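Local coordinates for mandelate racemase/muconate lactonizing enzyme-like protein (Roseovarius sp. TM1035, PDB 3RCY) that probably works as a magnesium-dependent enzyme of the enolase superfamily, abstracting a proton next to a carboxylate, on a substrate not yet established, at residues 34-38 / 104-109; 111-115 / 360-366; 271-275 / 300-306. One frame throughout, in Å; residues are numbered along the deposited sequence.

Contact 1 of 3, residues 34-38 / 104-109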
loop_
_atom_site.group_PDB
_atom_site.type_symbol
_atom_site.label_atom_id
_atom_site.label_comp_id
_atom_site.label_asym_id
_atom_site.label_seq_id
_atom_site.Cartn_x
_atom_site.Cartn_y
_atom_site.Cartn_z
ATOM N N GLY A 34 -17.796 9.706 -52.913
ATOM C CA GLY A 34 -16.548 10.181 -53.514
ATOM C C GLY A 34 -15.570 10.960 -52.644
ATOM O O GLY A 34 -14.510 11.360 -53.126
ATOM N N ILE A 35 -15.894 11.171 -51.367
ATOM C CA ILE A 35 -14.959 11.869 -50.473
ATOM C C ILE A 35 -13.778 10.956 -50.140
ATOM O O ILE A 35 -13.957 9.776 -49.845
ATOM C CB ILE A 35 -15.640 12.397 -49.178
ATOM C CG1 ILE A 35 -16.820 13.321 -49.524
ATOM C CG2 ILE A 35 -14.626 13.139 -48.291
ATOM C CD1 ILE A 35 -17.670 13.746 -48.329
ATOM N N THR A 36 -12.571 11.499 -50.198
ATOM C CA THR A 36 -11.382 10.702 -49.916
ATOM C C THR A 36 -10.709 11.164 -48.631
ATOM O O THR A 36 -10.694 12.356 -48.324
ATOM C CB THR A 36 -10.364 10.743 -51.080
ATOM O OG1 THR A 36 -9.956 12.100 -51.307
ATOM C CG2 THR A 36 -10.969 10.172 -52.358
ATOM N N GLY A 37 -10.167 10.204 -47.884
ATOM C CA GLY A 37 -9.425 10.479 -46.665
ATOM C C GLY A 37 -8.142 9.676 -46.628
ATOM O O GLY A 37 -8.093 8.541 -47.118
ATOM N N TRP A 38 -7.104 10.271 -46.052
ATOM C CA TRP A 38 -5.803 9.629 -45.944
ATOM C C TRP A 38 -5.426 9.374 -44.492
ATOM O O TRP A 38 -5.693 10.194 -43.611
ATOM C CB TRP A 38 -4.722 10.474 -46.616
ATOM C CG TRP A 38 -4.785 10.467 -48.123
ATOM C CD1 TRP A 38 -5.543 11.282 -48.919
ATOM C CD2 TRP A 38 -4.050 9.610 -49.011
ATOM N NE1 TRP A 38 -5.329 10.982 -50.248
ATOM C CE2 TRP A 38 -4.418 9.961 -50.333
ATOM C CE3 TRP A 38 -3.123 8.575 -48.818
ATOM C CZ2 TRP A 38 -3.882 9.323 -51.458
ATOM C CZ3 TRP A 38 -2.588 7.938 -49.944
ATOM C CH2 TRP A 38 -2.975 8.315 -51.246
ATOM N N ASP A 104 -10.090 12.403 -41.665
ATOM C CA ASP A 104 -9.852 13.208 -42.858
ATOM C C ASP A 104 -11.167 13.352 -43.648
ATOM O O ASP A 104 -11.559 14.468 -44.008
ATOM C CB ASP A 104 -8.740 12.576 -43.708
ATOM C CG ASP A 104 -8.151 13.539 -44.741
ATOM O OD1 ASP A 104 -8.304 14.771 -44.593
ATOM O OD2 ASP A 104 -7.516 13.050 -45.706
ATOM N N ILE A 105 -11.851 12.228 -43.882
ATOM C CA ILE A 105 -13.183 12.214 -44.505
ATOM C C ILE A 105 -14.221 13.066 -43.737
ATOM O O ILE A 105 -14.937 13.856 -44.341
ATOM C CB ILE A 105 -13.711 10.763 -44.694
ATOM C CG1 ILE A 105 -13.038 10.104 -45.909
ATOM C CG2 ILE A 105 -15.240 10.747 -44.874
ATOM C CD1 ILE A 105 -13.051 8.590 -45.877
ATOM N N LEU A 106 -14.286 12.894 -42.417
ATOM C CA LEU A 106 -15.255 13.615 -41.589
ATOM C C LEU A 106 -15.051 15.124 -41.673
ATOM O O LEU A 106 -16.016 15.865 -41.871
ATOM C CB LEU A 106 -15.219 13.128 -40.130
ATOM C CG LEU A 106 -15.793 11.719 -39.905
ATOM C CD1 LEU A 106 -15.357 11.137 -38.557
ATOM C CD2 LEU A 106 -17.327 11.698 -40.042
ATOM N N GLY A 107 -13.804 15.576 -41.562
ATOM C CA GLY A 107 -13.512 17.005 -41.715
ATOM C C GLY A 107 -13.950 17.560 -43.066
ATOM O O GLY A 107 -14.531 18.655 -43.147
ATOM N N LYS A 108 -13.676 16.810 -44.130
ATOM C CA LYS A 108 -14.108 17.210 -45.474
ATOM C C LYS A 108 -15.631 17.277 -45.585
ATOM O O LYS A 108 -16.171 18.240 -46.133
ATOM C CB LYS A 108 -13.509 16.296 -46.561
ATOM C CG LYS A 108 -11.993 16.413 -46.664
ATOM C CD LYS A 108 -11.407 15.576 -47.788
ATOM C CE LYS A 108 -9.883 15.574 -47.701
ATOM N NZ LYS A 108 -9.262 14.683 -48.740
ATOM N N ALA A 109 -16.314 16.261 -45.056
ATOM C CA ALA A 109 -17.778 16.227 -45.078
ATOM C C ALA A 109 -18.404 17.365 -44.261
ATOM O O ALA A 109 -19.435 17.923 -44.644
ATOM C CB ALA A 109 -18.290 14.870 -44.600
#

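Contact 2 of 3, residues 111-115 / 360-366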
loop_
_atom_site.group_PDB
_atom_site.type_symbol
_atom_site.label_atom_id
_atom_site.label_comp_id
_atom_site.label_asym_id
_atom_site.label_seq_id
_atom_site.Cartn_x
_atom_site.Cartn_y
_atom_site.Cartn_z
ATOM N N GLY A 111 -16.822 20.217 -43.670
ATOM C CA GLY A 111 -16.215 21.483 -44.115
ATOM C C GLY A 111 -15.380 22.159 -43.027
ATOM O O GLY A 111 -15.280 23.388 -42.994
ATOM N N ARG A 112 -14.789 21.358 -42.136
ATOM C CA ARG A 112 -13.991 21.872 -41.006
ATOM C C ARG A 112 -12.681 21.101 -40.845
ATOM O O ARG A 112 -12.605 19.921 -41.213
ATOM C CB ARG A 112 -14.787 21.795 -39.686
ATOM C CG ARG A 112 -16.108 22.605 -39.658
ATOM C CD ARG A 112 -15.904 24.143 -39.692
ATOM N NE ARG A 112 -15.163 24.652 -38.527
ATOM C CZ ARG A 112 -14.110 25.468 -38.592
ATOM N NH1 ARG A 112 -13.657 25.908 -39.768
ATOM N NH2 ARG A 112 -13.514 25.864 -37.478
ATOM N N PRO A 113 -11.649 21.748 -40.273
ATOM C CA PRO A 113 -10.452 20.989 -39.911
ATOM C C PRO A 113 -10.776 19.960 -38.838
ATOM O O PRO A 113 -11.730 20.143 -38.072
ATOM C CB PRO A 113 -9.498 22.050 -39.357
ATOM C CG PRO A 113 -10.317 23.262 -39.131
ATOM C CD PRO A 113 -11.517 23.191 -39.993
ATOM N N VAL A 114 -10.002 18.882 -38.791
ATOM C CA VAL A 114 -10.216 17.832 -37.793
ATOM C C VAL A 114 -10.240 18.383 -36.353
ATOM O O VAL A 114 -11.134 18.035 -35.577
ATOM C CB VAL A 114 -9.193 16.675 -37.970
ATOM C CG1 VAL A 114 -9.232 15.693 -36.788
ATOM C CG2 VAL A 114 -9.459 15.934 -39.283
ATOM N N TRP A 115 -9.288 19.249 -36.001
ATOM C CA TRP A 115 -9.239 19.808 -34.631
ATOM C C TRP A 115 -10.549 20.480 -34.206
ATOM O O TRP A 115 -10.913 20.444 -33.022
ATOM C CB TRP A 115 -8.038 20.760 -34.415
ATOM C CG TRP A 115 -7.979 21.957 -35.328
ATOM C CD1 TRP A 115 -7.162 22.116 -36.411
ATOM C CD2 TRP A 115 -8.742 23.174 -35.224
ATOM N NE1 TRP A 115 -7.377 23.340 -36.994
ATOM C CE2 TRP A 115 -8.341 24.009 -36.289
ATOM C CE3 TRP A 115 -9.727 23.634 -34.339
ATOM C CZ2 TRP A 115 -8.900 25.277 -36.504
ATOM C CZ3 TRP A 115 -10.286 24.889 -34.552
ATOM C CH2 TRP A 115 -9.865 25.698 -35.629
ATOM N N PRO A 360 -1.927 25.094 -36.521
ATOM C CA PRO A 360 -2.991 24.186 -36.971
ATOM C C PRO A 360 -3.572 24.663 -38.298
ATOM O O PRO A 360 -3.874 25.854 -38.434
ATOM C CB PRO A 360 -4.047 24.310 -35.868
ATOM C CG PRO A 360 -3.264 24.691 -34.654
ATOM C CD PRO A 360 -2.165 25.582 -35.151
ATOM N N PRO A 361 -3.701 23.753 -39.283
ATOM C CA PRO A 361 -4.278 24.150 -40.571
ATOM C C PRO A 361 -5.769 24.462 -40.463
ATOM O O PRO A 361 -6.471 23.899 -39.605
ATOM C CB PRO A 361 -4.032 22.932 -41.471
ATOM C CG PRO A 361 -3.775 21.802 -40.565
ATOM C CD PRO A 361 -3.179 22.374 -39.310
ATOM N N GLU A 362 -6.232 25.368 -41.322
ATOM C CA GLU A 362 -7.619 25.828 -41.307
ATOM C C GLU A 362 -8.488 25.159 -42.374
ATOM O O GLU A 362 -9.718 25.244 -42.298
ATOM C CB GLU A 362 -7.684 27.358 -41.461
ATOM C CG GLU A 362 -7.130 28.147 -40.267
ATOM C CD GLU A 362 -7.984 28.023 -38.995
ATOM O OE1 GLU A 362 -9.222 27.844 -39.087
ATOM O OE2 GLU A 362 -7.398 28.106 -37.894
ATOM N N ALA A 363 -7.856 24.506 -43.354
ATOM C CA ALA A 363 -8.571 23.794 -44.423
ATOM C C ALA A 363 -9.337 22.569 -43.886
ATOM O O ALA A 363 -9.066 22.114 -42.772
ATOM C CB ALA A 363 -7.598 23.379 -45.527
ATOM N N PRO A 364 -10.300 22.030 -44.670
ATOM C CA PRO A 364 -11.111 20.916 -44.160
ATOM C C PRO A 364 -10.311 19.630 -43.970
ATOM O O PRO A 364 -9.258 19.468 -44.595
ATOM C CB PRO A 364 -12.173 20.724 -45.250
ATOM C CG PRO A 364 -12.171 22.001 -46.030
ATOM C CD PRO A 364 -10.760 22.477 -45.998
ATOM N N GLY A 365 -10.797 18.737 -43.103
ATOM C CA GLY A 365 -10.137 17.454 -42.872
ATOM C C GLY A 365 -8.775 17.620 -42.223
ATOM O O GLY A 365 -8.590 18.493 -41.369
ATOM N N LEU A 366 -7.814 16.794 -42.630
ATOM C CA LEU A 366 -6.453 16.916 -42.103
ATOM C C LEU A 366 -5.722 18.123 -42.698
ATOM O O LEU A 366 -4.643 18.492 -42.242
ATOM C CB LEU A 366 -5.651 15.625 -42.330
ATOM C CG LEU A 366 -6.040 14.390 -41.507
ATOM C CD1 LEU A 366 -5.275 13.165 -42.010
ATOM C CD2 LEU A 366 -5.810 14.578 -39.999
HETATM O O HOH W 1 -11.095 26.915 -40.645
HETATM O O HOH W 2 -11.652 28.095 -37.646
#

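Contact 3 of 3, residues 271-275 / 300-306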
loop_
_atom_site.group_PDB
_atom_site.type_symbol
_atom_site.label_atom_id
_atom_site.label_comp_id
_atom_site.label_asym_id
_atom_site.label_seq_id
_atom_site.Cartn_x
_atom_site.Cartn_y
_atom_site.Cartn_z
ATOM N N PRO A 271 -2.718 2.158 -17.179
ATOM C CA PRO A 271 -1.819 1.657 -16.132
ATOM C C PRO A 271 -0.491 2.418 -16.018
ATOM O O PRO A 271 0.034 2.557 -14.914
ATOM C CB PRO A 271 -1.562 0.205 -16.548
ATOM C CG PRO A 271 -2.770 -0.172 -17.343
ATOM C CD PRO A 271 -3.109 1.077 -18.105
ATOM N N VAL A 272 0.040 2.902 -17.139
ATOM C CA VAL A 272 1.259 3.719 -17.130
ATOM C C VAL A 272 1.062 4.956 -16.241
ATOM O O VAL A 272 1.921 5.285 -15.421
ATOM C CB VAL A 272 1.674 4.119 -18.566
ATOM C CG1 VAL A 272 2.741 5.213 -18.557
ATOM C CG2 VAL A 272 2.178 2.886 -19.347
ATOM N N LEU A 273 -0.082 5.618 -16.395
ATOM C CA LEU A 273 -0.431 6.760 -15.556
ATOM C C LEU A 273 -0.685 6.343 -14.108
ATOM O O LEU A 273 -0.080 6.880 -13.174
ATOM C CB LEU A 273 -1.648 7.502 -16.130
ATOM C CG LEU A 273 -1.486 8.235 -17.474
ATOM C CD1 LEU A 273 -2.855 8.615 -18.068
ATOM C CD2 LEU A 273 -0.570 9.476 -17.358
ATOM N N ARG A 274 -1.564 5.362 -13.927
ATOM C CA ARG A 274 -1.987 4.935 -12.596
ATOM C C ARG A 274 -0.804 4.483 -11.729
ATOM O O ARG A 274 -0.784 4.734 -10.524
ATOM C CB ARG A 274 -3.031 3.816 -12.721
ATOM C CG ARG A 274 -3.832 3.533 -11.461
ATOM C CD ARG A 274 -4.727 2.327 -11.679
ATOM N NE ARG A 274 -5.789 2.596 -12.647
ATOM C CZ ARG A 274 -6.158 1.766 -13.619
ATOM N NH1 ARG A 274 -7.143 2.109 -14.443
ATOM N NH2 ARG A 274 -5.537 0.600 -13.794
ATOM N N GLU A 275 0.177 3.820 -12.340
ATOM C CA GLU A 275 1.347 3.354 -11.589
ATOM C C GLU A 275 2.472 4.399 -11.475
ATOM O O GLU A 275 3.480 4.163 -10.812
ATOM C CB GLU A 275 1.884 2.029 -12.172
ATOM C CG GLU A 275 0.865 0.883 -12.205
ATOM C CD GLU A 275 0.212 0.594 -10.848
ATOM O OE1 GLU A 275 0.933 0.540 -9.817
ATOM O OE2 GLU A 275 -1.029 0.416 -10.813
ATOM N N MET A 300 -7.335 11.266 -19.737
ATOM C CA MET A 300 -6.732 10.529 -18.623
ATOM C C MET A 300 -5.461 11.211 -18.113
ATOM O O MET A 300 -5.288 11.393 -16.900
ATOM C CB MET A 300 -6.442 9.085 -19.032
ATOM C CG MET A 300 -7.704 8.284 -19.217
ATOM S SD MET A 300 -7.450 6.813 -20.204
ATOM C CE MET A 300 -9.139 6.557 -20.748
ATOM N N ALA A 301 -4.583 11.604 -19.033
ATOM C CA ALA A 301 -3.382 12.354 -18.647
ATOM C C ALA A 301 -3.709 13.643 -17.875
ATOM O O ALA A 301 -2.996 13.998 -16.923
ATOM C CB ALA A 301 -2.522 12.653 -19.868
ATOM N N GLU A 302 -4.779 14.333 -18.278
ATOM C CA GLU A 302 -5.226 15.540 -17.573
ATOM C C GLU A 302 -5.424 15.319 -16.081
ATOM O O GLU A 302 -4.987 16.147 -15.279
ATOM C CB GLU A 302 -6.519 16.109 -18.161
ATOM C CG GLU A 302 -6.382 16.809 -19.504
ATOM C CD GLU A 302 -7.634 17.604 -19.830
ATOM O OE1 GLU A 302 -7.860 18.641 -19.170
ATOM O OE2 GLU A 302 -8.402 17.190 -20.722
ATOM N N VAL A 303 -6.077 14.215 -15.704
ATOM C CA VAL A 303 -6.362 13.950 -14.285
ATOM C C VAL A 303 -5.171 13.375 -13.507
ATOM O O VAL A 303 -5.284 13.066 -12.315
ATOM C CB VAL A 303 -7.638 13.097 -14.062
ATOM C CG1 VAL A 303 -8.854 13.822 -14.640
ATOM C CG2 VAL A 303 -7.496 11.695 -14.658
ATOM N N TYR A 304 -4.039 13.242 -14.192
ATOM C CA TYR A 304 -2.763 12.943 -13.541
ATOM C C TYR A 304 -1.816 14.135 -13.634
ATOM O O TYR A 304 -0.655 14.016 -13.263
ATOM C CB TYR A 304 -2.108 11.692 -14.149
ATOM C CG TYR A 304 -2.767 10.419 -13.681
ATOM C CD1 TYR A 304 -3.916 9.948 -14.305
ATOM C CD2 TYR A 304 -2.276 9.719 -12.577
ATOM C CE1 TYR A 304 -4.559 8.795 -13.860
ATOM C CE2 TYR A 304 -2.908 8.556 -12.119
ATOM C CZ TYR A 304 -4.049 8.102 -12.768
ATOM O OH TYR A 304 -4.688 6.952 -12.347
ATOM N N ASN A 305 -2.323 15.275 -14.115
ATOM C CA ASN A 305 -1.502 16.477 -14.358
ATOM C C ASN A 305 -0.297 16.109 -15.230
ATOM O O ASN A 305 0.853 16.516 -14.974
ATOM C CB ASN A 305 -1.080 17.134 -13.033
ATOM C CG ASN A 305 -0.544 18.557 -13.214
ATOM O OD1 ASN A 305 -0.836 19.231 -14.208
ATOM N ND2 ASN A 305 0.248 19.011 -12.252
ATOM N N ALA A 306 -0.594 15.318 -16.257
ATOM C CA ALA A 306 0.400 14.754 -17.167
ATOM C C ALA A 306 0.127 15.298 -18.567
ATOM O O ALA A 306 -0.952 15.836 -18.820
ATOM C CB ALA A 306 0.313 13.232 -17.150
#

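Contact 1 of 3, residues 34-38 / 104-109
In the N-terminal capping domain of enolase-superfamily proteins a three-stranded antiparallel meander packs against helices, and here its outer strand 36-41 lies on the last turns of helix 89-110. The short segments 36-38 and 104-109 run at 138° to each other with their axes 7.0 Å apart at the nearest point. Such closeness depends on Gly37: a CB there would run into CG1 of Ile105, which instead lies 3.5 Å from Gly37 N. Ile105 also touches Leu29 and Thr31 of strand 24-31 and Leu4 of strand 4-12, so this one helix residue meets all three strands. Two polar side chains, one turn apart on the helix, grip the backbone beside this point. Asp104 offers the anti lone pair of OD2 to Trp38 N at 2.8 Å, in a fairly straight bond (157°). Its CG is turned away from its own backbone N (chi1 -163°), which brings the carboxylate over the strand; the other oxygen, OD1, accepts from Leu366 N, and with both oxygens bonded the carboxylate is held against rotation. Trp38 CB runs alongside the carboxylate, and the indole edge, not its face, is turned to OD2. Lys108, extended from CG outward, brings NZ to 2.8 Å from Thr36 O, coming from above the carbonyl plane, and forms a long salt bridge with Asp104 OD2 at 3.9 Å. Its positive charge would probably help to keep that buried carboxylate ionised. Beyond the lysine the contact turns apolar and more open. Ile35 slides past the aliphatic part of Lys108 in the opposite sense, CG2 lying 3.8 Å from Lys108 CB, while its CD1 reaches the methyl CB of Ala109 at 3.9 Å.

Contact 2 of 3, residues 111-115 / 360-366
Glu362 OE1 takes hydrogen bonds from two waters, 2.6 and 2.8 Å away; the first in turn accepts from Arg112 NH1 and the second from Arg112 NH2. The first water also donates to Glu362 O, so the opposite charges are joined through solvent and do not touch. Each has a direct ionic partner elsewhere: Glu362 OE2 pairs with Lys121, and Arg112 NE with Glu69 of the second subunit. The guanidinium folds back until Pro113 CD lies over one of its faces. Trp115 gives the shortest direct bond, NE1 to Pro361 O at 2.8 Å, with the oxygen near the indole plane and the N-H fairly straight (159°). Chi1 of 59° sets its CG between its own backbone N and carbonyl carbon, folding the ring back over Pro113, whose CG lies 3.3 Å above one face of the Trp115 ring, offset toward the rim. Pro360 CB approaches Trp115 NE1 at 3.6 Å, the side chains crossing at about a right angle. A leucine in place of Trp115 would probably leave Pro361 O without its donor and Pro113 without the flat surface it rests on. A single beta bridge between Pro113 and Gly365 joins the linker after helix 89-110, which a Schellman motif closes at Gly111, to the loop after strand 357-358, where the chain comes back from the barrel to the capping domain, as elsewhere in the superfamily. Gly365 N donates to Arg112 O at 2.9 Å, and Val114 N to Gly365 O at 3.0 Å. Both donors lie well above the carbonyl planes, and CA-H...O contacts from Pro364 and Pro113 reach the same two oxygens. Val114 CG2 then meets Leu366 CD2 at 4.0 Å, beside His324, which bonds Trp115 N and has its ring against the indole.

Contact 3 of 3, residues 271-275 / 300-306
Leu273 is the bump of this contact, reaching from the end of helix 266-274 of the barrel domain into a hollow formed by the last turn of helix 290-302 and the chain after it. Its CB sits over the centre of the Tyr304 ring, 3.8 Å from the centroid and 12° off the normal, a CH-pi contact. Tyr304 CG lies anti to its carbonyl carbon (chi1 -76°), and chi2 of 83° turns the ring face to Leu273. The methyls then part: CD1 presses on the helix backbone, 3.6 Å from Ala301 N, and touches Met300 CB; CD2 meets the methyl CB of Ala306 at 3.9 Å. A Schellman motif with Asn305 as C-prime ends the second helix; Ala301 O accepts from Tyr304 N and Ala306 N, from opposite faces of its plane, helping to fix the turn that bears them. Tyr304 OH comes 3.4 Å from Arg274 CA. No hydrogen bond joins the segments: Tyr304 OH accepts from Arg274 NE of the second subunit, and Arg274 NE donates to Tyr304 OH of that subunit, with a cation-pi contact to its ring. Packing on Leu273 is therefore likely to help hold the Tyr304 hydroxyl for this paired interaction.

Overall arrangement
From the N terminus, contact 1 comes first, closing a loop of 65 mostly helical residues and tying the outer strand of the capping-domain meander to helix 89-110. The same helix leads directly into contact 2, whose long loop returns only after the barrel strands and helices, joining the linker to the returning chain after strand 357-358. Contact 3 is nested within that loop, a short closure between two helices of the barrel with strand 280-281 and the short helix 285-288 between them. Contacts 1 and 2 follow in series and touch, with centres about 11 Å apart. Contact 3 stands away, its centre about 33 Å from that of contact 1 and about 29 Å from that of contact 2.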